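Local coordinates for protein transcriptional regulator, BadM/Rrf2 family (PDB 4CIC) that probably binds DNA and regulates transcription as an IscR-type member of the BadM/Rrf2 family, with a helix-turn-helix domain, at residues Met18-Gln23 and Glu37-Ser42; Leu58-Arg63 and Gly68-Arg73. The protein carries 3 engineered substitutions. One frame throughout, in Å; residues are numbered along the deposited sequence. Where two conformers were deposited one is given.

Contact 1 of 2, residues Met18-Gln23 and Glu37-Ser42; sequences MFDLAQ and ERQGLS
The carboxylate oxygen OD2 of Asp-20 accepts two hydrogen bonds from the end of helix 32-39. Arg-38 NE reaches OD2 at 2.8 Å on its syn lone pair, while Gln-39 NE2 comes to the anti lone pair of the same OD2 at 3.0 Å. The second carboxylate oxygen is engaged as well, since Arg-38 NH2 donates to Asp-20 OD1 at 2.9 Å. Arg-38 thus grips the acid side-on, one nitrogen to each oxygen, in a bidentate salt bridge whose carboxylate and guanidinium planes lie only 20° apart. The Gln-39 amide stands nearly perpendicular, its plane 79° from that of the carboxylate, yet its N-H runs almost straight to OD2. With CG of Asp-20 swung opposite the backbone N (chi1 -176°), the acid reaches over to helix 32-39, and the three donors hold its carboxylate against rotation. With an alanine in place of Asp-20, the Arg-38 guanidinium would probably lose its carboxylate mate and the Gln-39 amide be held less firmly, by the water and a weak bond to Gln-16. That water is a more peripheral link, giving a proton to Gln-23 OE1 at 2.6 Å and accepting one from Gln-39 NE2 at 3.0 Å. Helices 32-39 and 43-55 probably form the helix-turn-helix, so the salt bridge and the Gln-39 bond tie helix 9-23 to its first helix, beside Ile-35, which touches Asp-20 and Leu-21, while Phe-19 packs on helix 133-143 and on Val-112 of the second subunit.

Contact 2 of 2, residues Leu58-Arg63 and Gly68-Arg73; sequences LVKSVR and GYILAR
Lys-60 lays its aliphatic chain alongside Ile-70, the two pointing the same way, with Lys-60 CG and Ile-70 CG1 only 3.4 Å apart, tighter than usual van der Waals contact. Both first torsions place CG or CG1 between the backbone N and the carbonyl carbon (chi1 53° and 56°), which brings the chains together over one face of the sheet. Val-62 joins them there, its CG1 meeting Ile-70 CD1 at 4.2 Å at about a right angle. On the face of Ser-61 and Tyr-69, Ser-61 CB lies 3.8 Å from Tyr-69 CE2, approaching the ring obliquely. These side chains decorate a two-stranded antiparallel hairpin, consistent with the wing that follows the helix-turn-helix in winged-helix regulators such as the Rrf2 family. Lys-60 and Ile-70 form a hydrogen-bonded pair, with Lys-60 N to Ile-70 O at 2.9 Å and Ile-70 N to Lys-60 O at 3.0 Å; Val-62 and Gly-68 pair likewise nearer the turn. Beyond the strands, Ala-72 N donates to Leu-58 O at 2.9 Å, from above the carbonyl plane. Leu-58 CD2 rests over one face of the Arg-73 guanidinium, 3.5 Å from NH1, while Arg-73 NH2 bonds Asp-77 O.

In the fold
The centres of the two contacts lie 14 Å apart, and helix 9-23 connects them. From segment 18-23, Asp-20 turns to helix 32-39 in contact 1, whereas Met-18 and Leu-21 press into the hairpin of contact 2: Met-18 CE lies 3.4 Å from Leu-71 CD2, and Leu-21 CD2 lies 3.5 Å from Tyr-69 O. The helix therefore has a polar attachment to helix 32-39 and a largely apolar contact with the hairpin. Along the chain the contacts follow in series, with helix 43-55, probably the recognition helix of the helix-turn-helix, between them. The Leu-58 side chain is about 9 Å from the bound sodium ion, whose site includes Arg-85, Val-86 and Glu-88.

Contact 1 of 2, residues Met18-Gln23 and Glu37-Ser42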
loop_
_atom_site.group_PDB
_atom_site.type_symbol
_atom_site.label_atom_id
_atom_site.label_comp_id
_atom_site.label_asym_id
_atom_site.label_seq_id
_atom_site.Cartn_x
_atom_site.Cartn_y
_atom_site.Cartn_z
ATOM N N MET A 18 -3.074 11.971 -15.926
ATOM C CA MET A 18 -1.723 12.155 -16.448
ATOM C C MET A 18 -1.471 11.184 -17.578
ATOM O O MET A 18 -0.815 11.533 -18.564
ATOM C CB MET A 18 -0.671 11.984 -15.347
ATOM C CG MET A 18 -0.685 13.130 -14.318
ATOM S SD MET A 18 -0.091 14.682 -15.088
ATOM C CE MET A 18 1.604 14.274 -15.429
ATOM N N PHE A 19 -2.010 9.975 -17.461
ATOM C CA PHE A 19 -1.841 9.002 -18.534
ATOM C C PHE A 19 -2.611 9.438 -19.786
ATOM O O PHE A 19 -2.123 9.294 -20.910
ATOM C CB PHE A 19 -2.232 7.582 -18.106
ATOM C CG PHE A 19 -2.011 6.567 -19.187
ATOM C CD1 PHE A 19 -0.725 6.283 -19.635
ATOM C CD2 PHE A 19 -3.081 5.940 -19.791
ATOM C CE1 PHE A 19 -0.515 5.366 -20.677
ATOM C CE2 PHE A 19 -2.881 5.037 -20.826
ATOM C CZ PHE A 19 -1.588 4.738 -21.254
ATOM N N ASP A 20 -3.815 9.960 -19.596
ATOM C CA ASP A 20 -4.577 10.471 -20.749
ATOM C C ASP A 20 -3.774 11.567 -21.447
ATOM O O ASP A 20 -3.658 11.585 -22.698
ATOM C CB ASP A 20 -5.952 10.973 -20.290
ATOM C CG ASP A 20 -6.838 11.434 -21.455
ATOM O OD1 ASP A 20 -6.552 12.496 -22.045
ATOM O OD2 ASP A 20 -7.830 10.726 -21.763
ATOM N N LEU A 21 -3.198 12.489 -20.679
ATOM C CA LEU A 21 -2.310 13.481 -21.299
ATOM C C LEU A 21 -1.107 12.852 -22.018
ATOM O O LEU A 21 -0.715 13.296 -23.103
ATOM C CB LEU A 21 -1.840 14.507 -20.265
ATOM C CG LEU A 21 -2.938 15.422 -19.724
ATOM C CD1 LEU A 21 -2.428 16.219 -18.527
ATOM C CD2 LEU A 21 -3.332 16.401 -20.854
ATOM N N ALA A 22 -0.526 11.801 -21.439
ATOM C CA ALA A 22 0.579 11.101 -22.109
ATOM C C ALA A 22 0.155 10.534 -23.464
ATOM O O ALA A 22 0.916 10.590 -24.453
ATOM C CB ALA A 22 1.150 9.970 -21.201
ATOM N N GLN A 23 -1.060 9.986 -23.507
ATOM C CA GLN A 23 -1.617 9.412 -24.741
ATOM C C GLN A 23 -1.850 10.456 -25.807
ATOM O O GLN A 23 -1.940 10.119 -26.979
ATOM C CB GLN A 23 -2.945 8.705 -24.468
ATOM C CG GLN A 23 -2.721 7.406 -23.685
ATOM C CD GLN A 23 -4.008 6.621 -23.449
ATOM O OE1 GLN A 23 -4.900 7.067 -22.724
ATOM N NE2 GLN A 23 -4.098 5.440 -24.051
ATOM N N GLU A 37 -14.231 13.113 -20.051
ATOM C CA GLU A 37 -15.129 12.285 -20.842
ATOM C C GLU A 37 -14.514 10.913 -21.117
ATOM O O GLU A 37 -15.184 9.891 -21.018
ATOM C CB GLU A 37 -15.451 12.981 -22.172
ATOM C CG GLU A 37 -16.781 12.593 -22.766
ATOM C CD GLU A 37 -17.898 13.507 -22.310
ATOM O OE1 GLU A 37 -17.752 14.742 -22.458
ATOM O OE2 GLU A 37 -18.918 12.996 -21.797
ATOM N N ARG A 38 -13.236 10.894 -21.470
ATOM C CA ARG A 38 -12.584 9.647 -21.840
ATOM C C ARG A 38 -12.334 8.772 -20.622
ATOM O O ARG A 38 -12.337 7.550 -20.721
ATOM C CB ARG A 38 -11.250 9.920 -22.528
ATOM C CG ARG A 38 -11.380 10.384 -23.970
ATOM C CD ARG A 38 -10.010 10.471 -24.627
ATOM N NE ARG A 38 -9.198 11.534 -24.049
ATOM C CZ ARG A 38 -9.212 12.795 -24.469
ATOM N NH1 ARG A 38 -10.003 13.146 -25.482
ATOM N NH2 ARG A 38 -8.432 13.705 -23.891
ATOM N N GLN A 39 -12.102 9.403 -19.480
ATOM C CA GLN A 39 -11.677 8.668 -18.285
ATOM C C GLN A 39 -12.784 8.438 -17.273
ATOM O O GLN A 39 -12.571 7.774 -16.252
ATOM C CB GLN A 39 -10.490 9.370 -17.616
ATOM C CG GLN A 39 -9.253 9.484 -18.507
ATOM C CD GLN A 39 -8.797 8.145 -19.058
ATOM O OE1 GLN A 39 -8.910 7.110 -18.398
ATOM N NE2 GLN A 39 -8.285 8.158 -20.277
ATOM N N GLY A 40 -13.963 8.982 -17.550
ATOM C CA GLY A 40 -15.086 8.864 -16.634
ATOM C C GLY A 40 -14.779 9.541 -15.314
ATOM O O GLY A 40 -14.926 8.945 -14.247
ATOM N N LEU A 41 -14.329 10.788 -15.387
ATOM C CA LEU A 41 -14.004 11.555 -14.191
ATOM C C LEU A 41 -14.924 12.746 -14.072
ATOM O O LEU A 41 -15.408 13.265 -15.077
ATOM C CB LEU A 41 -12.567 12.062 -14.246
ATOM C CG LEU A 41 -11.531 11.050 -14.724
ATOM C CD1 LEU A 41 -10.168 11.705 -14.831
ATOM C CD2 LEU A 41 -11.498 9.845 -13.790
ATOM N N SER A 42 -15.151 13.200 -12.847
ATOM C CA SER A 42 -15.963 14.386 -12.644
ATOM C C SER A 42 -15.111 15.588 -12.991
ATOM O O SER A 42 -13.967 15.696 -12.547
ATOM C CB SER A 42 -16.458 14.475 -11.203
ATOM O OG SER A 42 -16.059 15.695 -10.600
HETATM O O HOH W 1 -6.539 5.884 -21.101
#

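Contact 2 of 2, residues Leu58-Arg63 and Gly68-Arg73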
loop_
_atom_site.group_PDB
_atom_site.type_symbol
_atom_site.label_atom_id
_atom_site.label_comp_id
_atom_site.label_asym_id
_atom_site.label_seq_id
_atom_site.Cartn_x
_atom_site.Cartn_y
_atom_site.Cartn_z
ATOM N N LEU A 58 4.084 19.622 -13.710
ATOM C CA LEU A 58 3.827 18.358 -14.402
ATOM C C LEU A 58 2.943 18.550 -15.634
ATOM O O LEU A 58 2.986 17.750 -16.559
ATOM C CB LEU A 58 3.187 17.329 -13.470
ATOM C CG LEU A 58 4.193 16.663 -12.526
ATOM C CD1 LEU A 58 3.500 15.734 -11.535
ATOM C CD2 LEU A 58 5.229 15.903 -13.363
ATOM N N VAL A 59 2.113 19.588 -15.607
ATOM C CA VAL A 59 1.274 19.895 -16.757
ATOM C C VAL A 59 1.290 21.387 -16.998
ATOM O O VAL A 59 1.593 22.179 -16.104
ATOM C CB VAL A 59 -0.189 19.449 -16.569
ATOM C CG1 VAL A 59 -0.270 17.962 -16.226
ATOM C CG2 VAL A 59 -0.859 20.283 -15.511
ATOM N N LYS A 60 1.020 21.771 -18.241
ATOM C CA LYS A 60 0.977 23.184 -18.570
ATOM C C LYS A 60 -0.254 23.476 -19.412
ATOM O O LYS A 60 -0.792 22.594 -20.085
ATOM C CB LYS A 60 2.254 23.623 -19.290
ATOM C CG LYS A 60 2.593 22.789 -20.501
ATOM C CD LYS A 60 3.857 23.283 -21.199
ATOM C CE LYS A 60 3.644 24.634 -21.851
ATOM N NZ LYS A 60 4.893 25.106 -22.512
ATOM N N SER A 61 -0.701 24.721 -19.338
ATOM C CA SER A 61 -1.839 25.198 -20.093
ATOM C C SER A 61 -1.332 25.944 -21.318
ATOM O O SER A 61 -0.306 26.627 -21.261
ATOM C CB SER A 61 -2.678 26.133 -19.224
ATOM O OG SER A 61 -3.644 26.817 -19.999
ATOM N N VAL A 62 -2.036 25.799 -22.435
ATOM C CA VAL A 62 -1.687 26.537 -23.640
ATOM C C VAL A 62 -2.906 27.326 -24.144
ATOM O O VAL A 62 -4.047 26.903 -23.958
ATOM C CB VAL A 62 -1.158 25.599 -24.730
ATOM C CG1 VAL A 62 0.044 24.818 -24.226
ATOM C CG2 VAL A 62 -2.233 24.653 -25.141
ATOM N N ARG A 63 -2.661 28.468 -24.777
ATOM C CA ARG A 63 -3.736 29.398 -25.137
ATOM C C ARG A 63 -4.262 29.284 -26.575
ATOM O O ARG A 63 -4.877 30.224 -27.077
ATOM C CB ARG A 63 -3.273 30.841 -24.923
ATOM C CG ARG A 63 -2.478 31.092 -23.658
ATOM C CD ARG A 63 -1.949 32.520 -23.662
ATOM N NE ARG A 63 -1.050 32.796 -22.547
ATOM C CZ ARG A 63 -0.375 33.933 -22.400
ATOM N NH1 ARG A 63 -0.496 34.898 -23.303
ATOM N NH2 ARG A 63 0.424 34.104 -21.356
ATOM N N GLY A 68 -5.800 24.242 -24.283
ATOM C CA GLY A 68 -6.020 23.151 -23.363
ATOM C C GLY A 68 -4.754 22.794 -22.625
ATOM O O GLY A 68 -3.901 23.649 -22.409
ATOM N N TYR A 69 -4.630 21.526 -22.241
ATOM C CA TYR A 69 -3.534 21.109 -21.370
ATOM C C TYR A 69 -2.639 20.092 -22.052
ATOM O O TYR A 69 -3.123 19.275 -22.834
ATOM C CB TYR A 69 -4.097 20.510 -20.072
ATOM C CG TYR A 69 -4.692 21.575 -19.175
ATOM C CD1 TYR A 69 -6.020 21.965 -19.306
ATOM C CD2 TYR A 69 -3.907 22.227 -18.232
ATOM C CE1 TYR A 69 -6.554 22.961 -18.500
ATOM C CE2 TYR A 69 -4.432 23.217 -17.426
ATOM C CZ TYR A 69 -5.754 23.576 -17.561
ATOM O OH TYR A 69 -6.267 24.560 -16.747
ATOM N N ILE A 70 -1.342 20.141 -21.736
ATOM C CA ILE A 70 -0.373 19.138 -22.196
ATOM C C ILE A 70 0.573 18.799 -21.054
ATOM O O ILE A 70 0.695 19.569 -20.105
ATOM C CB ILE A 70 0.498 19.623 -23.392
ATOM C CG1 ILE A 70 1.225 20.921 -23.049
ATOM C CG2 ILE A 70 -0.343 19.829 -24.579
ATOM C CD1 ILE A 70 2.278 21.319 -24.064
ATOM N N LEU A 71 1.216 17.639 -21.121
ATOM C CA LEU A 71 2.281 17.350 -20.160
ATOM C C LEU A 71 3.360 18.413 -20.286
ATOM O O LEU A 71 3.667 18.890 -21.393
ATOM C CB LEU A 71 2.912 15.985 -20.425
ATOM C CG LEU A 71 2.075 14.724 -20.282
ATOM C CD1 LEU A 71 2.914 13.522 -20.678
ATOM C CD2 LEU A 71 1.591 14.568 -18.854
ATOM N N ALA A 72 3.951 18.769 -19.147
ATOM C CA ALA A 72 5.029 19.755 -19.106
ATOM C C ALA A 72 6.429 19.124 -19.144
ATOM O O ALA A 72 7.434 19.840 -19.251
ATOM C CB ALA A 72 4.881 20.630 -17.871
ATOM N N ARG A 73 6.478 17.795 -19.039
ATOM C CA ARG A 73 7.694 16.997 -19.231
ATOM C C ARG A 73 7.320 15.819 -20.126
ATOM O O ARG A 73 6.147 15.452 -20.197
ATOM C CB ARG A 73 8.210 16.436 -17.898
ATOM C CG ARG A 73 8.484 17.474 -16.842
ATOM C CD ARG A 73 9.668 17.065 -15.983
ATOM N NE ARG A 73 9.447 15.834 -15.213
ATOM C CZ ARG A 73 8.959 15.803 -13.976
ATOM N NH1 ARG A 73 8.612 16.935 -13.378
ATOM N NH2 ARG A 73 8.812 14.642 -13.339
#